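Local coordinates for biofilm-associated surface protein (PDB 7C7U), which probably promotes staphylococcal biofilm formation as a cell-wall-anchored, calcium-binding surface protein whose switching is linked to functional amyloid, at residues E205-F210 with L375-L380; W251-Q256 with G366-S371; T443-V448 with D564-A569. One frame throughout, in Å; residues are numbered along the deposited sequence.

Contacts 1 and 2 form one neighbourhood, with centres about 11 Å apart, and contact 2 is nested within the chain loop that contact 1 closes. They touch directly: I376 N lies 2.9 Å from L368 O, and E205 OE2 lies 3.0 Å from W251 NE1, both probable hydrogen bonds. Contact 3 lies across the elongated molecule, its centre about 78 Å from that of contact 1 and about 74 Å from that of contact 2. Between residues 380 and 443 the chain carries most of the ligands of four calcium sites, from D389 to V433, so contacts 1 and 2 precede them and contact 3 follows. None of the three contacts contains a calcium ligand.

Contact 1: residues E205-F210 with L375-L380; sequences ENNNAF and LINNTL
N377 ND2 donates to N207 O at 3.0 Å. The bond is nearly straight, with 163° at the hydrogen, and its donor lies in the carbonyl plane while the acceptor stays close to the plane of the N377 amide. A chi1 of -156° swings the N377 amide away from its own backbone N and toward the N207 carbonyl. The next asparagine does likewise: N378 ND2 is 3.1 Å from F210 O, although this donor is tilted out of the carbonyl plane.

Two loops meet here, each folded into a tight turn. N206 to A209 forms a type I beta turn, closed by A209 N on N206 O, just before strand 210-220 starts; I376 to T379 forms a type II turn linking strands 359-369 and 381-388. In the second turn I376 O receives both T379 N and T379 OG1 from the same face of its plane, the hydroxyl at 2.9 Å. Two waters bridge the backbones. One donates to E205 O and accepts from N377 N, and another accepts from F210 N and sits within hydrogen-bonding distance of N206 O and of N377 O (2.7 Å).

Beside these polar bonds the F210 ring packs against the type II turn. I376 CG2 sits at its edge, near the ring plane, 4.0 Å from F210 CD2, and T379 CG2 comes in obliquely to 3.3 Å from the same CD2, a tight fit. A209 CB lies over one face of the ring, and I235 of strand 228-237 also packs against F210. At the other end of the 205-210 segment, K245 forms a salt bridge with E205 OE2 and a hydrogen bond with N206 OD1.

Contact 2: residues W251-Q256 with G366-S371; sequences WAYNYQ and GYLTDS
N254 lays its CB over the face of the Y367 ring, 3.5 Å from the centroid and 19° off the ring normal, in a CH-pi contact displaced toward the rim. The next atom, N254 CG, has passed beyond the rim, 3.6 Å from Y367 CE2, and the amide and ring planes are 8° apart. At the tip the two branches part. ND2 donates twice: to Y367 O at 3.2 Å, from above the carbonyl plane, and to T369 OG1 at 3.1 Å. OD1 instead takes a proton from a water and is hydrogen-bonded to T303 OG1 on the neighbouring strand. Because chi1 of -52° places CG beside the backbone N, the side chain curls back to the carbonyl that N254 N already holds, so Y367 O has two donors from one residue.

These residues lie on the two central strands of a four-stranded antiparallel sheet ordered 301-305, 252-257, 359-369 and 381-388. A252 with T369 and N254 with Y367 are hydrogen-bonded pairs; Y253 with L368 and Y255 with G366 are the non-hydrogen-bonded pairs between and beyond them. In the plane of the Y367 ring, at its edge, a water accepts from Q256 NE2 and is hydrogen-bonded to Y367 OH.

On the face opposite N254, L368 divides its methyls between two aromatic residues. CD2 meets the edge of the Y253 ring, 4.1 Å from Y253 CD1, while CD1 approaches W251 CE3 to 4.2 Å. The Y253 hydroxyl is hydrogen-bonded to Q233, and beyond the end of strand 359-369 the indole atom W251 CD1 packs 3.7 Å from D370 CA.

Contact 3: residues T443-V448 with D564-A569; sequences TEDTVV and DDTSAA
T566 OG1 donates to V447 O at 2.7 Å, joining two successive beta-sheet modules of the chain: the seven-stranded sheet that contains strand 447-451 and the sheets that follow residue 525. The hydroxyl approaches from well above the carbonyl plane, with a C=O...donor angle of 108°, so the bond is short but off the lone-pair directions. At a chi1 of 51° the hydroxyl of T566 faces V447, while CG2 is turned toward D445 and lies 3.3 Å from D445 OD1. The V447 methyl CG1 lies against the D565 carboxylate, 3.8 Å from OD1. That same D565 OD1 accepts T566 N on its anti side at 2.7 Å, a bond between neighbouring residues.

Further bonds from a second shell position these groups. S449 OG is another hydrogen-bonding partner of T566 OG1. The D445 carboxylate is held by S542 N at OD1, and by T541 OG1 and T442 N at OD2, so it too ties one module to the other. Toward the periphery, a bridging water accepts from T446 OG1 at 3.0 Å and donates to D564 OD2 at 2.6 Å.

Contact 1: residues E205-F210 with L375-L380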
loop_
_atom_site.group_PDB
_atom_site.type_symbol
_atom_site.label_atom_id
_atom_site.label_comp_id
_atom_site.label_asym_id
_atom_site.label_seq_id
_atom_site.Cartn_x
_atom_site.Cartn_y
_atom_site.Cartn_z
ATOM N N GLU A 205 17.410 -20.393 32.953
ATOM C CA GLU A 205 16.979 -21.553 32.177
ATOM C C GLU A 205 17.297 -21.353 30.708
ATOM O O GLU A 205 16.874 -20.358 30.111
ATOM C CB GLU A 205 15.476 -21.778 32.311
ATOM C CG GLU A 205 15.001 -22.041 33.710
ATOM C CD GLU A 205 13.664 -22.725 33.755
ATOM O OE1 GLU A 205 12.981 -22.554 34.778
ATOM O OE2 GLU A 205 13.264 -23.369 32.761
ATOM N N ASN A 206 18.000 -22.325 30.123
ATOM C CA ASN A 206 18.296 -22.384 28.692
ATOM C C ASN A 206 18.835 -21.052 28.200
ATOM O O ASN A 206 18.364 -20.453 27.217
ATOM C CB ASN A 206 17.056 -22.781 27.912
ATOM C CG ASN A 206 16.542 -24.120 28.319
ATOM O OD1 ASN A 206 15.650 -24.217 29.156
ATOM N ND2 ASN A 206 17.140 -25.172 27.778
ATOM N N ASN A 207 19.875 -20.623 28.894
ATOM C CA ASN A 207 20.396 -19.275 28.802
ATOM C C ASN A 207 21.133 -19.061 27.500
ATOM O O ASN A 207 21.239 -17.926 27.029
ATOM C CB ASN A 207 21.321 -19.025 30.001
ATOM C CG ASN A 207 21.694 -17.577 30.158
ATOM O OD1 ASN A 207 20.951 -16.798 30.747
ATOM N ND2 ASN A 207 22.851 -17.204 29.622
ATOM N N ASN A 208 21.652 -20.129 26.903
ATOM C CA ASN A 208 22.319 -20.009 25.609
ATOM C C ASN A 208 21.496 -20.561 24.440
ATOM O O ASN A 208 22.037 -20.719 23.340
ATOM C CB ASN A 208 23.688 -20.691 25.648
ATOM C CG ASN A 208 24.608 -20.195 24.545
ATOM O OD1 ASN A 208 24.761 -18.986 24.337
ATOM N ND2 ASN A 208 25.177 -21.126 23.790
ATOM N N ALA A 209 20.204 -20.847 24.642
ATOM C CA ALA A 209 19.407 -21.503 23.601
ATOM C C ALA A 209 19.119 -20.581 22.411
ATOM O O ALA A 209 19.116 -21.022 21.254
ATOM C CB ALA A 209 18.083 -22.005 24.189
ATOM N N PHE A 210 18.866 -19.312 22.658
ATOM C CA PHE A 210 18.320 -18.450 21.617
ATOM C C PHE A 210 19.270 -17.295 21.334
ATOM O O PHE A 210 19.934 -16.780 22.233
ATOM C CB PHE A 210 16.936 -17.948 22.010
ATOM C CG PHE A 210 15.927 -19.054 22.221
ATOM C CD1 PHE A 210 15.572 -19.901 21.168
ATOM C CD2 PHE A 210 15.327 -19.238 23.456
ATOM C CE1 PHE A 210 14.636 -20.924 21.356
ATOM C CE2 PHE A 210 14.413 -20.241 23.660
ATOM C CZ PHE A 210 14.056 -21.098 22.598
ATOM N N LEU A 375 12.680 -13.463 32.152
ATOM C CA LEU A 375 12.736 -13.504 30.693
ATOM C C LEU A 375 13.697 -14.593 30.215
ATOM O O LEU A 375 14.852 -14.662 30.661
ATOM C CB LEU A 375 13.188 -12.139 30.150
ATOM C CG LEU A 375 13.552 -12.066 28.659
ATOM C CD1 LEU A 375 12.287 -12.178 27.865
ATOM C CD2 LEU A 375 14.275 -10.764 28.271
ATOM N N ILE A 376 13.226 -15.449 29.310
ATOM C CA ILE A 376 14.138 -16.359 28.634
ATOM C C ILE A 376 15.037 -15.542 27.721
ATOM O O ILE A 376 14.555 -14.762 26.888
ATOM C CB ILE A 376 13.371 -17.437 27.849
ATOM C CG1 ILE A 376 12.350 -18.184 28.732
ATOM C CG2 ILE A 376 14.378 -18.438 27.214
ATOM C CD1 ILE A 376 12.988 -18.898 29.970
ATOM N N ASN A 377 16.347 -15.718 27.879
ATOM C CA ASN A 377 17.343 -14.911 27.177
ATOM C C ASN A 377 17.064 -14.852 25.679
ATOM O O ASN A 377 16.940 -15.886 25.010
ATOM C CB ASN A 377 18.731 -15.497 27.400
ATOM C CG ASN A 377 19.860 -14.472 27.228
ATOM O OD1 ASN A 377 19.635 -13.276 27.102
ATOM N ND2 ASN A 377 21.086 -14.961 27.245
ATOM N N ASN A 378 16.966 -13.622 25.170
ATOM C CA ASN A 378 16.894 -13.314 23.746
ATOM C C ASN A 378 15.585 -13.754 23.104
ATOM O O ASN A 378 15.534 -13.986 21.894
ATOM C CB ASN A 378 18.117 -13.912 23.007
ATOM C CG ASN A 378 19.414 -13.224 23.416
ATOM O OD1 ASN A 378 19.390 -12.050 23.733
ATOM N ND2 ASN A 378 20.529 -13.944 23.425
ATOM N N THR A 379 14.501 -13.856 23.873
ATOM C CA THR A 379 13.224 -14.206 23.276
ATOM C C THR A 379 12.275 -13.010 23.182
ATOM O O THR A 379 11.123 -13.188 22.795
ATOM C CB THR A 379 12.537 -15.350 24.031
ATOM O OG1 THR A 379 12.162 -14.914 25.343
ATOM C CG2 THR A 379 13.468 -16.595 24.141
ATOM N N LEU A 380 12.738 -11.804 23.494
ATOM C CA LEU A 380 11.890 -10.608 23.425
ATOM C C LEU A 380 11.975 -10.032 22.018
ATOM O O LEU A 380 13.062 -9.643 21.561
ATOM C CB LEU A 380 12.318 -9.562 24.455
ATOM C CG LEU A 380 11.695 -8.159 24.305
ATOM C CD1 LEU A 380 10.201 -8.239 24.410
ATOM C CD2 LEU A 380 12.257 -7.166 25.320
HETATM O O HOH W 1 17.317 -17.648 29.834
HETATM O O HOH W 2 18.252 -18.238 25.288
#

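Contact 2: residues W251-Q256 with G366-S371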
loop_
_atom_site.group_PDB
_atom_site.type_symbol
_atom_site.label_atom_id
_atom_site.label_comp_id
_atom_site.label_asym_id
_atom_site.label_seq_id
_atom_site.Cartn_x
_atom_site.Cartn_y
_atom_site.Cartn_z
ATOM N N TRP A 251 7.048 -22.865 30.741
ATOM C CA TRP A 251 7.208 -21.476 30.380
ATOM C C TRP A 251 5.856 -20.844 30.021
ATOM O O TRP A 251 4.859 -21.530 29.786
ATOM C CB TRP A 251 8.157 -21.347 29.195
ATOM C CG TRP A 251 9.583 -21.689 29.476
ATOM C CD1 TRP A 251 10.145 -22.059 30.684
ATOM C CD2 TRP A 251 10.650 -21.692 28.523
ATOM N NE1 TRP A 251 11.497 -22.307 30.518
ATOM C CE2 TRP A 251 11.829 -22.097 29.207
ATOM C CE3 TRP A 251 10.721 -21.421 27.157
ATOM C CZ2 TRP A 251 13.057 -22.187 28.574
ATOM C CZ3 TRP A 251 11.943 -21.536 26.525
ATOM C CH2 TRP A 251 13.093 -21.915 27.233
ATOM N N ALA A 252 5.845 -19.515 29.913
ATOM C CA ALA A 252 4.672 -18.815 29.400
ATOM C C ALA A 252 5.057 -17.945 28.214
ATOM O O ALA A 252 6.161 -17.398 28.167
ATOM C CB ALA A 252 4.025 -17.945 30.486
ATOM N N TYR A 253 4.124 -17.799 27.259
ATOM C CA TYR A 253 4.264 -16.830 26.188
ATOM C C TYR A 253 3.477 -15.573 26.548
ATOM O O TYR A 253 2.308 -15.658 26.944
ATOM C CB TYR A 253 3.773 -17.393 24.851
ATOM C CG TYR A 253 4.018 -16.439 23.711
ATOM C CD1 TYR A 253 5.314 -16.084 23.356
ATOM C CD2 TYR A 253 2.949 -15.882 22.983
ATOM C CE1 TYR A 253 5.556 -15.201 22.338
ATOM C CE2 TYR A 253 3.187 -15.000 21.972
ATOM C CZ TYR A 253 4.477 -14.673 21.637
ATOM O OH TYR A 253 4.694 -13.800 20.608
ATOM N N ASN A 254 4.111 -14.416 26.376
ATOM C CA ASN A 254 3.584 -13.122 26.796
ATOM C C ASN A 254 3.537 -12.199 25.589
ATOM O O ASN A 254 4.439 -12.224 24.749
ATOM C CB ASN A 254 4.476 -12.508 27.897
ATOM C CG ASN A 254 4.713 -13.460 29.050
ATOM O OD1 ASN A 254 4.036 -13.392 30.075
ATOM N ND2 ASN A 254 5.665 -14.384 28.877
ATOM N N TYR A 255 2.495 -11.374 25.494
ATOM C CA TYR A 255 2.299 -10.575 24.291
ATOM C C TYR A 255 1.703 -9.223 24.675
ATOM O O TYR A 255 0.974 -9.102 25.661
ATOM C CB TYR A 255 1.417 -11.338 23.253
ATOM C CG TYR A 255 0.226 -12.004 23.896
ATOM C CD1 TYR A 255 -0.986 -11.323 24.018
ATOM C CD2 TYR A 255 0.328 -13.276 24.445
ATOM C CE1 TYR A 255 -2.073 -11.914 24.646
ATOM C CE2 TYR A 255 -0.742 -13.876 25.084
ATOM C CZ TYR A 255 -1.941 -13.189 25.190
ATOM O OH TYR A 255 -3.011 -13.779 25.830
ATOM N N GLN A 256 2.080 -8.193 23.922
ATOM C CA GLN A 256 1.592 -6.833 24.133
ATOM C C GLN A 256 0.985 -6.346 22.823
ATOM O O GLN A 256 1.672 -6.303 21.797
ATOM C CB GLN A 256 2.723 -5.906 24.600
ATOM C CG GLN A 256 3.432 -6.394 25.906
ATOM C CD GLN A 256 4.348 -5.336 26.539
ATOM O OE1 GLN A 256 4.815 -4.420 25.864
ATOM N NE2 GLN A 256 4.625 -5.477 27.844
ATOM N N GLY A 366 6.496 -9.475 22.168
ATOM C CA GLY A 366 6.273 -10.849 22.584
ATOM C C GLY A 366 7.550 -11.380 23.211
ATOM O O GLY A 366 8.648 -10.939 22.869
ATOM N N TYR A 367 7.402 -12.289 24.163
ATOM C CA TYR A 367 8.560 -12.845 24.872
ATOM C C TYR A 367 8.116 -14.066 25.662
ATOM O O TYR A 367 6.937 -14.226 25.987
ATOM C CB TYR A 367 9.233 -11.807 25.804
ATOM C CG TYR A 367 8.311 -11.182 26.837
ATOM C CD1 TYR A 367 7.476 -10.098 26.502
ATOM C CD2 TYR A 367 8.273 -11.655 28.139
ATOM C CE1 TYR A 367 6.641 -9.530 27.449
ATOM C CE2 TYR A 367 7.435 -11.096 29.088
ATOM C CZ TYR A 367 6.629 -10.025 28.736
ATOM O OH TYR A 367 5.790 -9.481 29.678
ATOM N N LEU A 368 9.086 -14.936 25.957
ATOM C CA LEU A 368 8.891 -16.106 26.795
ATOM C C LEU A 368 9.438 -15.821 28.190
ATOM O O LEU A 368 10.457 -15.144 28.348
ATOM C CB LEU A 368 9.606 -17.342 26.205
ATOM C CG LEU A 368 8.977 -17.878 24.908
ATOM C CD1 LEU A 368 9.956 -18.721 24.092
ATOM C CD2 LEU A 368 7.745 -18.687 25.296
ATOM N N THR A 369 8.776 -16.380 29.198
ATOM C CA THR A 369 9.229 -16.262 30.579
ATOM C C THR A 369 9.265 -17.641 31.209
ATOM O O THR A 369 8.515 -18.536 30.818
ATOM C CB THR A 369 8.313 -15.375 31.447
ATOM O OG1 THR A 369 6.951 -15.802 31.280
ATOM C CG2 THR A 369 8.473 -13.887 31.098
ATOM N N ASP A 370 10.140 -17.817 32.201
ATOM C CA ASP A 370 10.122 -19.088 32.907
ATOM C C ASP A 370 8.976 -19.083 33.918
ATOM O O ASP A 370 8.225 -18.105 34.040
ATOM C CB ASP A 370 11.489 -19.380 33.551
ATOM C CG ASP A 370 11.863 -18.421 34.682
ATOM O OD1 ASP A 370 10.997 -17.711 35.218
ATOM O OD2 ASP A 370 13.070 -18.409 35.062
ATOM N N SER A 371 8.862 -20.173 34.690
ATOM C CA SER A 371 7.763 -20.292 35.649
ATOM C C SER A 371 7.851 -19.289 36.795
ATOM O O SER A 371 6.902 -19.191 37.577
ATOM C CB SER A 371 7.690 -21.717 36.208
ATOM O OG SER A 371 8.901 -22.111 36.835
HETATM O O HOH W 3 4.442 -14.025 32.710
HETATM O O HOH W 4 3.738 -7.916 29.386
#

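Contact 3: residues T443-V448 with D564-A569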
loop_
_atom_site.group_PDB
_atom_site.type_symbol
_atom_site.label_atom_id
_atom_site.label_comp_id
_atom_site.label_asym_id
_atom_site.label_seq_id
_atom_site.Cartn_x
_atom_site.Cartn_y
_atom_site.Cartn_z
ATOM N N THR A 443 -32.698 11.196 -33.861
ATOM C CA THR A 443 -33.617 10.073 -33.988
ATOM C C THR A 443 -33.316 9.192 -35.196
ATOM O O THR A 443 -33.837 8.078 -35.254
ATOM C CB THR A 443 -35.071 10.568 -34.094
ATOM O OG1 THR A 443 -35.228 11.302 -35.313
ATOM C CG2 THR A 443 -35.486 11.460 -32.897
ATOM N N GLU A 444 -32.482 9.638 -36.146
ATOM C CA GLU A 444 -32.097 8.802 -37.284
ATOM C C GLU A 444 -30.788 8.044 -37.065
ATOM O O GLU A 444 -30.461 7.157 -37.862
ATOM C CB GLU A 444 -31.981 9.644 -38.553
ATOM C CG GLU A 444 -33.343 9.866 -39.211
ATOM C CD GLU A 444 -33.281 10.777 -40.418
ATOM O OE1 GLU A 444 -32.316 11.571 -40.509
ATOM O OE2 GLU A 444 -34.203 10.697 -41.271
ATOM N N ASP A 445 -30.051 8.360 -36.011
ATOM C CA ASP A 445 -28.781 7.690 -35.736
ATOM C C ASP A 445 -28.998 6.319 -35.116
ATOM O O ASP A 445 -30.011 6.059 -34.455
ATOM C CB ASP A 445 -27.909 8.545 -34.814
ATOM C CG ASP A 445 -27.271 9.701 -35.552
ATOM O OD1 ASP A 445 -26.539 9.426 -36.531
ATOM O OD2 ASP A 445 -27.527 10.875 -35.190
ATOM N N THR A 446 -28.034 5.425 -35.356
ATOM C CA THR A 446 -28.125 4.057 -34.871
ATOM C C THR A 446 -26.978 3.682 -33.940
ATOM O O THR A 446 -26.873 2.512 -33.562
ATOM C CB THR A 446 -28.186 3.079 -36.051
ATOM O OG1 THR A 446 -27.033 3.259 -36.875
ATOM C CG2 THR A 446 -29.467 3.318 -36.893
ATOM N N VAL A 447 -26.116 4.633 -33.566
ATOM C CA VAL A 447 -24.994 4.360 -32.669
ATOM C C VAL A 447 -24.834 5.540 -31.713
ATOM O O VAL A 447 -24.881 6.701 -32.131
ATOM C CB VAL A 447 -23.665 4.097 -33.421
ATOM C CG1 VAL A 447 -22.532 3.673 -32.423
ATOM C CG2 VAL A 447 -23.834 3.038 -34.505
ATOM N N VAL A 448 -24.643 5.238 -30.429
ATOM C CA VAL A 448 -24.216 6.215 -29.430
ATOM C C VAL A 448 -22.714 6.037 -29.258
ATOM O O VAL A 448 -22.264 4.991 -28.781
ATOM C CB VAL A 448 -24.937 6.022 -28.090
ATOM C CG1 VAL A 448 -24.391 7.028 -27.021
ATOM C CG2 VAL A 448 -26.436 6.138 -28.242
ATOM N N ASP A 564 -23.447 4.720 -41.232
ATOM C CA ASP A 564 -24.049 3.837 -40.242
ATOM C C ASP A 564 -23.249 3.865 -38.942
ATOM O O ASP A 564 -23.164 2.861 -38.232
ATOM C CB ASP A 564 -24.137 2.413 -40.793
ATOM C CG ASP A 564 -25.497 1.766 -40.552
ATOM O OD1 ASP A 564 -26.483 2.212 -41.183
ATOM O OD2 ASP A 564 -25.577 0.800 -39.760
ATOM N N ASP A 565 -22.664 5.019 -38.622
ATOM C CA ASP A 565 -21.852 5.179 -37.421
ATOM C C ASP A 565 -21.989 6.614 -36.932
ATOM O O ASP A 565 -22.562 7.470 -37.612
ATOM C CB ASP A 565 -20.382 4.837 -37.678
ATOM C CG ASP A 565 -19.700 4.234 -36.453
ATOM O OD1 ASP A 565 -20.152 4.493 -35.309
ATOM O OD2 ASP A 565 -18.720 3.485 -36.641
ATOM N N THR A 566 -21.461 6.874 -35.733
ATOM C CA THR A 566 -21.497 8.220 -35.175
ATOM C C THR A 566 -20.140 8.614 -34.601
ATOM O O THR A 566 -20.058 9.455 -33.707
ATOM C CB THR A 566 -22.596 8.356 -34.120
ATOM O OG1 THR A 566 -22.481 7.302 -33.165
ATOM C CG2 THR A 566 -23.988 8.269 -34.785
ATOM N N SER A 567 -19.069 8.011 -35.113
ATOM C CA SER A 567 -17.712 8.392 -34.749
ATOM C C SER A 567 -16.819 8.211 -35.967
ATOM O O SER A 567 -17.077 7.360 -36.828
ATOM C CB SER A 567 -17.197 7.584 -33.546
ATOM O OG SER A 567 -16.450 6.466 -33.982
ATOM N N ALA A 568 -15.800 9.062 -36.062
ATOM C CA ALA A 568 -14.861 9.027 -37.172
ATOM C C ALA A 568 -13.496 9.484 -36.680
ATOM O O ALA A 568 -13.342 9.941 -35.543
ATOM C CB ALA A 568 -15.342 9.895 -38.338
ATOM N N ALA A 569 -12.508 9.401 -37.568
ATOM C CA ALA A 569 -11.120 9.665 -37.222
ATOM C C ALA A 569 -10.561 10.801 -38.065
ATOM O O ALA A 569 -10.875 10.927 -39.253
ATOM C CB ALA A 569 -10.262 8.415 -37.416
HETATM O O HOH W 5 -24.888 1.232 -37.297
#